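Local coordinates for protein dextranase (Pseudarthrobacter oxydans, PDB 6NZS) that catalyses the endohydrolysis of (1->6)-alpha-D-glucosidic linkages in dextran, at residues Tyr56-Arg61 against Gly362-Gln367; His212-Gly217 against Glu228-Lys233; Trp418-Ile423 against Tyr492-Thr497. One frame throughout, in Å; residues are numbered along the deposited sequence.

Contact 1: Tyr56-Arg61 against Gly362-Gln367; sequences YMSIPR and GSWYWQ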
loop_
_atom_site.group_PDB
_atom_site.type_symbol
_atom_site.label_atom_id
_atom_site.label_comp_id
_atom_site.label_asym_id
_atom_site.label_seq_id
_atom_site.Cartn_x
_atom_site.Cartn_y
_atom_site.Cartn_z
ATOM N N TYR A 56 -8.403 10.610 11.157
ATOM C CA TYR A 56 -7.010 10.534 11.575
ATOM C C TYR A 56 -6.126 11.280 10.586
ATOM O O TYR A 56 -6.535 11.596 9.471
ATOM C CB TYR A 56 -6.557 9.073 11.577
ATOM C CG TYR A 56 -7.373 8.196 12.498
ATOM C CD1 TYR A 56 -7.074 8.131 13.851
ATOM C CD2 TYR A 56 -8.443 7.436 12.019
ATOM C CE1 TYR A 56 -7.819 7.343 14.714
ATOM C CE2 TYR A 56 -9.189 6.639 12.872
ATOM C CZ TYR A 56 -8.878 6.605 14.219
ATOM O OH TYR A 56 -9.623 5.816 15.070
ATOM N N MET A 57 -4.881 11.541 10.990
ATOM C CA MET A 57 -3.927 12.155 10.069
ATOM C C MET A 57 -2.503 11.698 10.375
ATOM O O MET A 57 -2.090 11.631 11.539
ATOM C CB MET A 57 -3.999 13.692 10.079
ATOM C CG MET A 57 -3.163 14.343 8.976
ATOM S SD MET A 57 -3.362 16.132 8.879
ATOM C CE MET A 57 -2.483 16.623 10.349
ATOM N N SER A 58 -1.761 11.389 9.315
ATOM C CA SER A 58 -0.345 11.059 9.394
ATOM C C SER A 58 0.448 12.129 8.660
ATOM O O SER A 58 -0.001 12.648 7.636
ATOM C CB SER A 58 -0.101 9.694 8.745
ATOM O OG SER A 58 1.280 9.447 8.557
ATOM N N ILE A 59 1.607 12.492 9.208
ATOM C CA ILE A 59 2.501 13.453 8.562
ATOM C C ILE A 59 3.892 12.837 8.476
ATOM O O ILE A 59 4.221 11.907 9.230
ATOM C CB ILE A 59 2.515 14.821 9.296
ATOM C CG1 ILE A 59 3.241 14.736 10.644
ATOM C CG2 ILE A 59 1.103 15.329 9.491
ATOM C CD1 ILE A 59 3.398 16.111 11.337
ATOM N N PRO A 60 4.722 13.313 7.542
ATOM C CA PRO A 60 6.033 12.685 7.311
ATOM C C PRO A 60 6.901 12.713 8.561
ATOM O O PRO A 60 7.092 13.763 9.183
ATOM C CB PRO A 60 6.634 13.530 6.178
ATOM C CG PRO A 60 5.434 14.087 5.456
ATOM C CD PRO A 60 4.418 14.343 6.534
ATOM N N ARG A 61 7.427 11.543 8.927
ATOM C CA ARG A 61 8.254 11.354 10.119
ATOM C C ARG A 61 7.512 11.677 11.403
ATOM O O ARG A 61 8.142 11.862 12.448
ATOM C CB ARG A 61 9.562 12.167 10.081
ATOM C CG ARG A 61 10.312 12.113 8.781
ATOM C CD ARG A 61 11.767 12.560 8.983
ATOM N NE ARG A 61 12.488 12.529 7.720
ATOM C CZ ARG A 61 12.564 13.554 6.882
ATOM N NH1 ARG A 61 11.997 14.714 7.194
ATOM N NH2 ARG A 61 13.216 13.418 5.738
ATOM N N GLY A 362 0.230 6.430 5.350
ATOM C CA GLY A 362 1.347 7.169 5.928
ATOM C C GLY A 362 2.707 6.534 5.721
ATOM O O GLY A 362 3.552 6.567 6.628
ATOM N N SER A 363 2.962 6.000 4.530
ATOM C CA SER A 363 4.217 5.304 4.237
ATOM C C SER A 363 5.237 6.284 3.647
ATOM O O SER A 363 5.610 6.235 2.472
ATOM C CB SER A 363 3.956 4.125 3.310
ATOM O OG SER A 363 3.159 3.144 3.956
ATOM N N TRP A 364 5.710 7.190 4.509
ATOM C CA TRP A 364 6.549 8.291 4.041
ATOM C C TRP A 364 7.991 7.875 3.772
ATOM O O TRP A 364 8.597 8.351 2.807
ATOM C CB TRP A 364 6.512 9.427 5.061
ATOM C CG TRP A 364 5.121 9.848 5.418
ATOM C CD1 TRP A 364 4.457 9.596 6.592
ATOM C CD2 TRP A 364 4.215 10.593 4.596
ATOM N NE1 TRP A 364 3.200 10.147 6.551
ATOM C CE2 TRP A 364 3.023 10.765 5.340
ATOM C CE3 TRP A 364 4.296 11.141 3.313
ATOM C CZ2 TRP A 364 1.918 11.456 4.834
ATOM C CZ3 TRP A 364 3.196 11.830 2.803
ATOM C CH2 TRP A 364 2.024 11.979 3.566
ATOM N N TYR A 365 8.560 7.023 4.626
ATOM C CA TYR A 365 9.951 6.618 4.485
ATOM C C TYR A 365 10.112 5.653 3.313
ATOM O O TYR A 365 9.179 4.944 2.935
ATOM C CB TYR A 365 10.396 5.875 5.750
ATOM C CG TYR A 365 10.446 6.690 7.021
ATOM C CD1 TYR A 365 11.177 7.878 7.091
ATOM C CD2 TYR A 365 9.765 6.266 8.160
ATOM C CE1 TYR A 365 11.224 8.612 8.265
ATOM C CE2 TYR A 365 9.806 6.994 9.339
ATOM C CZ TYR A 365 10.534 8.170 9.384
ATOM O OH TYR A 365 10.572 8.900 10.559
ATOM N N TRP A 366 11.325 5.609 2.752
ATOM C CA TRP A 366 11.703 4.476 1.922
ATOM C C TRP A 366 11.579 3.189 2.732
ATOM O O TRP A 366 11.511 3.199 3.965
ATOM C CB TRP A 366 13.172 4.595 1.498
ATOM C CG TRP A 366 13.447 5.625 0.457
ATOM C CD1 TRP A 366 12.580 6.089 -0.489
ATOM C CD2 TRP A 366 14.677 6.335 0.256
ATOM N NE1 TRP A 366 13.196 7.040 -1.271
ATOM C CE2 TRP A 366 14.484 7.208 -0.835
ATOM C CE3 TRP A 366 15.919 6.322 0.898
ATOM C CZ2 TRP A 366 15.488 8.065 -1.300
ATOM C CZ3 TRP A 366 16.925 7.172 0.424
ATOM C CH2 TRP A 366 16.696 8.029 -0.660
ATOM N N GLN A 367 11.582 2.061 2.022
ATOM C CA GLN A 367 11.568 0.731 2.626
ATOM C C GLN A 367 10.283 0.455 3.396
ATOM O O GLN A 367 10.243 -0.424 4.263
ATOM C CB GLN A 367 12.819 0.468 3.478
ATOM C CG GLN A 367 14.115 0.819 2.742
ATOM C CD GLN A 367 15.359 0.441 3.518
ATOM O OE1 GLN A 367 15.904 1.244 4.277
ATOM N NE2 GLN A 367 15.811 -0.791 3.336
#
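Ser-58 and Trp-364 supply the polar part of this buried contact. The indole NE1 of Trp-364 donates to OG of Ser-58 over 2.9 Å, with an N-H...O angle of 162° and the oxygen close to the ring plane. OG stands opposite the backbone N of Ser-58 (chi1 168°), which brings it to the indole edge and to 3.5 Å from CA of Gly-362. Glu-336 OE1 is a second partner of this hydroxyl, so two bonds grip it.

The face of the same indole is used for CH-pi packing. CA of Pro-60 lies 3.6 Å from the centroid of the five-membered ring, nearly over its middle, while CG of Pro-60 reaches CD2 of Trp-364 at 3.8 Å, nearer the rim.

Van der Waals contact completes the set: CG of Arg-61 meets CE1 of Tyr-365 at 3.7 Å, the two side chains crossing at about a right angle. Beyond it, Arg-61 NE forms a salt bridge with Asp-73.

End to end, 58-61 and 362-365 point 15° apart. They join the end of strand 51-58, in the N-terminal Ig-like domain, to the loop after strand 351-361 of the beta-solenoid: an interdomain interface of a family 49 glycoside hydrolase.

Contact 2: His212-Gly217 against Glu228-Lys233; sequences HYPAEG and EIIYFK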
loop_
_atom_site.group_PDB
_atom_site.type_symbol
_atom_site.label_atom_id
_atom_site.label_comp_id
_atom_site.label_asym_id
_atom_site.label_seq_id
_atom_site.Cartn_x
_atom_site.Cartn_y
_atom_site.Cartn_z
ATOM N N HIS A 212 -6.895 -11.237 27.289
ATOM C CA HIS A 212 -6.285 -10.132 28.010
ATOM C C HIS A 212 -6.736 -8.826 27.362
ATOM O O HIS A 212 -6.609 -8.660 26.143
ATOM C CB HIS A 212 -4.761 -10.238 27.940
ATOM C CG HIS A 212 -4.049 -9.039 28.487
ATOM N ND1 HIS A 212 -4.029 -8.736 29.831
ATOM C CD2 HIS A 212 -3.343 -8.062 27.870
ATOM C CE1 HIS A 212 -3.343 -7.623 30.021
ATOM N NE2 HIS A 212 -2.910 -7.197 28.847
ATOM N N TYR A 213 -7.262 -7.906 28.174
ATOM C CA TYR A 213 -7.699 -6.591 27.706
ATOM C C TYR A 213 -6.734 -5.542 28.233
ATOM O O TYR A 213 -6.817 -5.167 29.413
ATOM C CB TYR A 213 -9.105 -6.281 28.222
ATOM C CG TYR A 213 -10.200 -7.231 27.815
ATOM C CD1 TYR A 213 -10.535 -8.315 28.618
ATOM C CD2 TYR A 213 -10.930 -7.021 26.652
ATOM C CE1 TYR A 213 -11.552 -9.175 28.261
ATOM C CE2 TYR A 213 -11.941 -7.873 26.287
ATOM C CZ TYR A 213 -12.251 -8.946 27.096
ATOM O OH TYR A 213 -13.262 -9.799 26.735
ATOM N N PRO A 214 -5.822 -5.020 27.422
ATOM C CA PRO A 214 -4.930 -3.965 27.919
ATOM C C PRO A 214 -5.714 -2.725 28.323
ATOM O O PRO A 214 -6.731 -2.381 27.719
ATOM C CB PRO A 214 -4.014 -3.683 26.723
ATOM C CG PRO A 214 -4.046 -4.937 25.920
ATOM C CD PRO A 214 -5.443 -5.478 26.075
ATOM N N ALA A 215 -5.240 -2.059 29.373
ATOM C CA ALA A 215 -5.781 -0.760 29.732
ATOM C C ALA A 215 -5.170 0.308 28.839
ATOM O O ALA A 215 -4.056 0.158 28.337
ATOM C CB ALA A 215 -5.453 -0.437 31.192
ATOM N N GLU A 216 -5.914 1.392 28.644
ATOM C CA GLU A 216 -5.379 2.514 27.890
ATOM C C GLU A 216 -4.102 3.028 28.540
ATOM O O GLU A 216 -3.923 2.953 29.761
ATOM C CB GLU A 216 -6.404 3.642 27.827
ATOM C CG GLU A 216 -7.572 3.368 26.907
ATOM C CD GLU A 216 -8.370 4.618 26.621
ATOM O OE1 GLU A 216 -7.924 5.433 25.785
ATOM O OE2 GLU A 216 -9.439 4.789 27.240
ATOM N N GLY A 217 -3.204 3.549 27.711
ATOM C CA GLY A 217 -1.935 4.056 28.187
ATOM C C GLY A 217 -0.763 3.207 27.747
ATOM O O GLY A 217 -0.810 2.558 26.698
ATOM N N GLU A 228 -4.857 -16.255 25.565
ATOM C CA GLU A 228 -4.783 -16.643 24.163
ATOM C C GLU A 228 -5.050 -15.489 23.209
ATOM O O GLU A 228 -4.636 -15.556 22.046
ATOM C CB GLU A 228 -5.826 -17.727 23.877
ATOM C CG GLU A 228 -5.562 -19.062 24.556
ATOM C CD GLU A 228 -6.715 -20.018 24.329
ATOM O OE1 GLU A 228 -7.729 -19.901 25.044
ATOM O OE2 GLU A 228 -6.620 -20.865 23.418
ATOM N N ILE A 229 -5.745 -14.455 23.668
ATOM C CA ILE A 229 -6.224 -13.372 22.817
ATOM C C ILE A 229 -5.902 -12.056 23.507
ATOM O O ILE A 229 -6.153 -11.901 24.707
ATOM C CB ILE A 229 -7.746 -13.486 22.605
ATOM C CG1 ILE A 229 -8.103 -14.820 21.945
ATOM C CG2 ILE A 229 -8.289 -12.290 21.809
ATOM C CD1 ILE A 229 -9.556 -15.195 22.101
ATOM N N ILE A 230 -5.362 -11.102 22.751
ATOM C CA ILE A 230 -5.161 -9.743 23.235
ATOM C C ILE A 230 -6.171 -8.867 22.511
ATOM O O ILE A 230 -6.151 -8.782 21.275
ATOM C CB ILE A 230 -3.723 -9.257 23.014
ATOM C CG1 ILE A 230 -2.730 -10.203 23.699
ATOM C CG2 ILE A 230 -3.569 -7.839 23.551
ATOM C CD1 ILE A 230 -1.281 -9.938 23.346
ATOM N N TYR A 231 -7.062 -8.240 23.276
ATOM C CA TYR A 231 -8.222 -7.525 22.750
ATOM C C TYR A 231 -8.081 -6.067 23.155
ATOM O O TYR A 231 -8.164 -5.741 24.343
ATOM C CB TYR A 231 -9.481 -8.134 23.363
ATOM C CG TYR A 231 -10.818 -7.641 22.837
ATOM C CD1 TYR A 231 -11.193 -6.306 22.937
ATOM C CD2 TYR A 231 -11.725 -8.536 22.279
ATOM C CE1 TYR A 231 -12.423 -5.875 22.476
ATOM C CE2 TYR A 231 -12.951 -8.112 21.812
ATOM C CZ TYR A 231 -13.292 -6.780 21.915
ATOM O OH TYR A 231 -14.524 -6.353 21.453
ATOM N N PHE A 232 -7.870 -5.188 22.174
ATOM C CA PHE A 232 -7.755 -3.754 22.428
ATOM C C PHE A 232 -9.128 -3.122 22.241
ATOM O O PHE A 232 -9.626 -3.013 21.115
ATOM C CB PHE A 232 -6.739 -3.106 21.492
ATOM C CG PHE A 232 -5.314 -3.457 21.801
ATOM C CD1 PHE A 232 -4.722 -4.575 21.231
ATOM C CD2 PHE A 232 -4.553 -2.650 22.639
ATOM C CE1 PHE A 232 -3.405 -4.896 21.506
ATOM C CE2 PHE A 232 -3.224 -2.964 22.912
ATOM C CZ PHE A 232 -2.655 -4.088 22.346
ATOM N N LYS A 233 -9.745 -2.716 23.345
ATOM C CA LYS A 233 -10.998 -1.989 23.289
ATOM C C LYS A 233 -10.748 -0.607 22.696
ATOM O O LYS A 233 -9.599 -0.164 22.598
ATOM C CB LYS A 233 -11.580 -1.866 24.702
ATOM C CG LYS A 233 -12.103 -3.185 25.257
ATOM C CD LYS A 233 -12.875 -2.999 26.556
ATOM C CE LYS A 233 -11.959 -2.641 27.708
ATOM N NZ LYS A 233 -12.720 -2.451 28.981
HETATM O O HOH W 1 -8.639 -3.492 25.906
#
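His-212 and Ile-230 are bridged as parallel strand neighbours, and the tight part of the contact is built on that pairing. N of His-212 donates to O of Ile-229 at 2.8 Å, and N of Tyr-231 donates to O of His-212 at 2.9 Å. Both bonds are close to straight, at 166° or more, and both donors approach nearly along the C=O axis. Next to them Pro-214 is wedged against two side chains on the buried side: its CG lies over one face of the Phe-232 ring, 3.7 Å from CE2 of Phe-232, and it also meets CG2 of Ile-230 at 3.8 Å, crossing each of these side chains at about a right angle. Phe-232 in turn packs on Leu-256 and Val-262.

The pairing is of the kind that stacks successive coils in the right-handed parallel beta-helix of this family: strand 211-212 lies on 229-232, which lies on 253-256.

The next rung would need an N-H at residue 214, which the proline lacks; a water bridges instead, donating to O of Pro-214 and, at 2.8 Å, to O of Tyr-231, and accepting from N of Lys-233. Towards solvent the tyrosine pair is close but oblique. CG of Tyr-231 lies opposite its backbone N (chi1 -173°), which sets the ring against Tyr-213. CE2 of Tyr-213 lies over one face of the Tyr-231 ring, off-centre toward its rim and 3.6 Å from CG of Tyr-231, but the planes stand 52° apart. The Tyr-213 hydroxyl turns to Glu-206. Only the exposed Lys-233 packs loosely here, bringing CG no closer than 4.2 Å to CD2 of Tyr-213.

Contact 3: Trp418-Ile423 against Tyr492-Thr497; sequences WTPRNI and YALSDT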
loop_
_atom_site.group_PDB
_atom_site.type_symbol
_atom_site.label_atom_id
_atom_site.label_comp_id
_atom_site.label_asym_id
_atom_site.label_seq_id
_atom_site.Cartn_x
_atom_site.Cartn_y
_atom_site.Cartn_z
ATOM N N TRP A 418 14.505 -9.004 -7.905
ATOM C CA TRP A 418 15.503 -8.916 -6.829
ATOM C C TRP A 418 16.351 -10.177 -6.660
ATOM O O TRP A 418 17.520 -10.079 -6.277
ATOM C CB TRP A 418 14.918 -8.504 -5.474
ATOM C CG TRP A 418 14.376 -7.092 -5.371
ATOM C CD1 TRP A 418 13.090 -6.734 -5.058
ATOM C CD2 TRP A 418 15.112 -5.863 -5.515
ATOM N NE1 TRP A 418 12.977 -5.362 -5.025
ATOM C CE2 TRP A 418 14.199 -4.805 -5.303
ATOM C CE3 TRP A 418 16.445 -5.556 -5.826
ATOM C CZ2 TRP A 418 14.577 -3.464 -5.372
ATOM C CZ3 TRP A 418 16.821 -4.218 -5.891
ATOM C CH2 TRP A 418 15.884 -3.188 -5.675
ATOM N N THR A 419 15.768 -11.354 -6.862
ATOM C CA THR A 419 16.500 -12.617 -6.833
ATOM C C THR A 419 15.850 -13.546 -7.843
ATOM O O THR A 419 14.690 -13.341 -8.218
ATOM C CB THR A 419 16.458 -13.297 -5.447
ATOM O OG1 THR A 419 15.143 -13.810 -5.179
ATOM C CG2 THR A 419 16.863 -12.374 -4.319
ATOM N N PRO A 420 16.552 -14.590 -8.287
ATOM C CA PRO A 420 15.861 -15.661 -9.013
ATOM C C PRO A 420 14.799 -16.285 -8.116
ATOM O O PRO A 420 14.975 -16.391 -6.900
ATOM C CB PRO A 420 16.983 -16.665 -9.325
ATOM C CG PRO A 420 18.237 -15.857 -9.269
ATOM C CD PRO A 420 18.006 -14.827 -8.208
ATOM N N ARG A 421 13.672 -16.673 -8.718
ATOM C CA ARG A 421 12.550 -17.214 -7.962
ATOM C C ARG A 421 11.891 -18.339 -8.746
ATOM O O ARG A 421 11.989 -18.406 -9.974
ATOM C CB ARG A 421 11.503 -16.132 -7.642
ATOM C CG ARG A 421 12.039 -15.011 -6.779
ATOM C CD ARG A 421 10.979 -13.938 -6.500
ATOM N NE ARG A 421 11.578 -12.726 -5.942
ATOM C CZ ARG A 421 11.937 -12.579 -4.670
ATOM N NH1 ARG A 421 11.755 -13.571 -3.796
ATOM N NH2 ARG A 421 12.482 -11.440 -4.264
ATOM N N ASN A 422 11.213 -19.225 -8.007
ATOM C CA ASN A 422 10.345 -20.257 -8.568
ATOM C C ASN A 422 8.910 -19.886 -8.204
ATOM O O ASN A 422 8.523 -19.967 -7.033
ATOM C CB ASN A 422 10.711 -21.632 -8.013
ATOM C CG ASN A 422 11.967 -22.191 -8.639
ATOM O OD1 ASN A 422 12.149 -22.139 -9.851
ATOM N ND2 ASN A 422 12.851 -22.735 -7.804
ATOM N N ILE A 423 8.133 -19.466 -9.203
ATOM C CA ILE A 423 6.772 -18.981 -9.004
ATOM C C ILE A 423 5.877 -19.566 -10.085
ATOM O O ILE A 423 6.245 -19.576 -11.265
ATOM C CB ILE A 423 6.711 -17.442 -9.081
ATOM C CG1 ILE A 423 7.593 -16.811 -8.008
ATOM C CG2 ILE A 423 5.270 -16.965 -8.959
ATOM C CD1 ILE A 423 7.742 -15.303 -8.169
ATOM N N TYR A 492 13.890 -7.276 -15.731
ATOM C CA TYR A 492 15.257 -7.792 -15.790
ATOM C C TYR A 492 15.161 -9.229 -15.296
ATOM O O TYR A 492 15.097 -9.478 -14.090
ATOM C CB TYR A 492 16.202 -6.912 -14.973
ATOM C CG TYR A 492 16.058 -5.472 -15.410
ATOM C CD1 TYR A 492 16.643 -5.019 -16.587
ATOM C CD2 TYR A 492 15.262 -4.591 -14.690
ATOM C CE1 TYR A 492 16.463 -3.708 -17.015
ATOM C CE2 TYR A 492 15.077 -3.299 -15.099
ATOM C CZ TYR A 492 15.685 -2.857 -16.254
ATOM O OH TYR A 492 15.485 -1.558 -16.669
ATOM N N ALA A 493 15.080 -10.169 -16.240
ATOM C CA ALA A 493 14.722 -11.544 -15.904
ATOM C C ALA A 493 15.882 -12.247 -15.218
ATOM O O ALA A 493 16.945 -12.436 -15.817
ATOM C CB ALA A 493 14.306 -12.308 -17.157
ATOM N N LEU A 494 15.667 -12.639 -13.965
ATOM C CA LEU A 494 16.643 -13.392 -13.193
ATOM C C LEU A 494 16.336 -14.880 -13.188
ATOM O O LEU A 494 17.093 -15.657 -12.593
ATOM C CB LEU A 494 16.715 -12.858 -11.760
ATOM C CG LEU A 494 17.104 -11.380 -11.627
ATOM C CD1 LEU A 494 16.964 -10.925 -10.181
ATOM C CD2 LEU A 494 18.522 -11.152 -12.138
ATOM N N SER A 495 15.254 -15.281 -13.850
ATOM C CA SER A 495 14.808 -16.659 -13.953
ATOM C C SER A 495 14.212 -16.840 -15.339
ATOM O O SER A 495 13.852 -15.863 -16.003
ATOM C CB SER A 495 13.712 -16.957 -12.914
ATOM O OG SER A 495 14.131 -16.671 -11.587
ATOM N N ASP A 496 14.133 -18.093 -15.795
ATOM C CA ASP A 496 13.281 -18.383 -16.940
ATOM C C ASP A 496 11.898 -17.808 -16.664
ATOM O O ASP A 496 11.385 -17.911 -15.546
ATOM C CB ASP A 496 13.163 -19.893 -17.160
ATOM C CG ASP A 496 14.410 -20.501 -17.787
ATOM O OD1 ASP A 496 15.398 -19.785 -18.063
ATOM O OD2 ASP A 496 14.403 -21.735 -17.988
ATOM N N THR A 497 11.305 -17.176 -17.677
ATOM C CA THR A 497 10.077 -16.409 -17.497
ATOM C C THR A 497 9.086 -16.803 -18.580
ATOM O O THR A 497 9.382 -16.667 -19.772
ATOM C CB THR A 497 10.388 -14.912 -17.567
ATOM O OG1 THR A 497 11.292 -14.568 -16.512
ATOM C CG2 THR A 497 9.112 -14.098 -17.406
#
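Pro-420 and Leu-494 are the nearest CA pair, 4.8 Å apart, where two corners of the parallel beta-helix meet. In the segment 492-497 the chain leaves strand 489-493 and enters strand 495-507; Leu-494, with psi at -1°, makes the bend. The segment 418-423 likewise joins strand 414-415 to strand 423-435. In the sheets on both sides of this corner another strand lies between the two segments, 450-452 in one and 469-482 in the other, so the contact links corners that are not those of adjacent strands.

The side chains fill the angle between the corners. Leu-494 points its CB at the facing loop and lays CD1 against the 418-419 peptide, 3.6 Å from N of Thr-419. Its carbonyl side is covered by the proline: CB of Pro-420 lies 3.4 Å from O of Leu-494.

The polar link is made by Ser-495. Its OG stands opposite its own carbonyl carbon (chi1 -56°) and there accepts the backbone N-H of Arg-421 at 2.9 Å, the angle at hydrogen being 158°. Thr-469, at the start of the intervening strand 469-482, hydrogen-bonds to the same hydroxyl, tying it to the strand between the two corners.

The Arg-421 side chain turns back along its own loop, where NH2 bonds to O of Gly-417 and Tyr-394 makes a cation-pi contact. Thr-419 OG1 donates to O of Pro-420 at 3.1 Å from above the carbonyl plane, and this OG1 lies 3.5 Å above the Arg-421 guanidinium plane, over its centre.

Contact 1 is the core one, its centre about 12 Å from that of the chain; contacts 2 and 3 lie farther out, at about 27 and 23 Å, and are partly buried. Contact 1 alone joins different domains, and relies on side chains, above all one indole used at both edge and face. Contacts 2 and 3 hold the solenoid to itself and reach the same strand system, although their centres are about 43 Å apart. Contact 2 uses main-chain pairing, continued through water at a proline, whereas contact 3, at a corner, has a serine hydroxyl receive a main-chain N-H. A proline packs against the facing segment in all three.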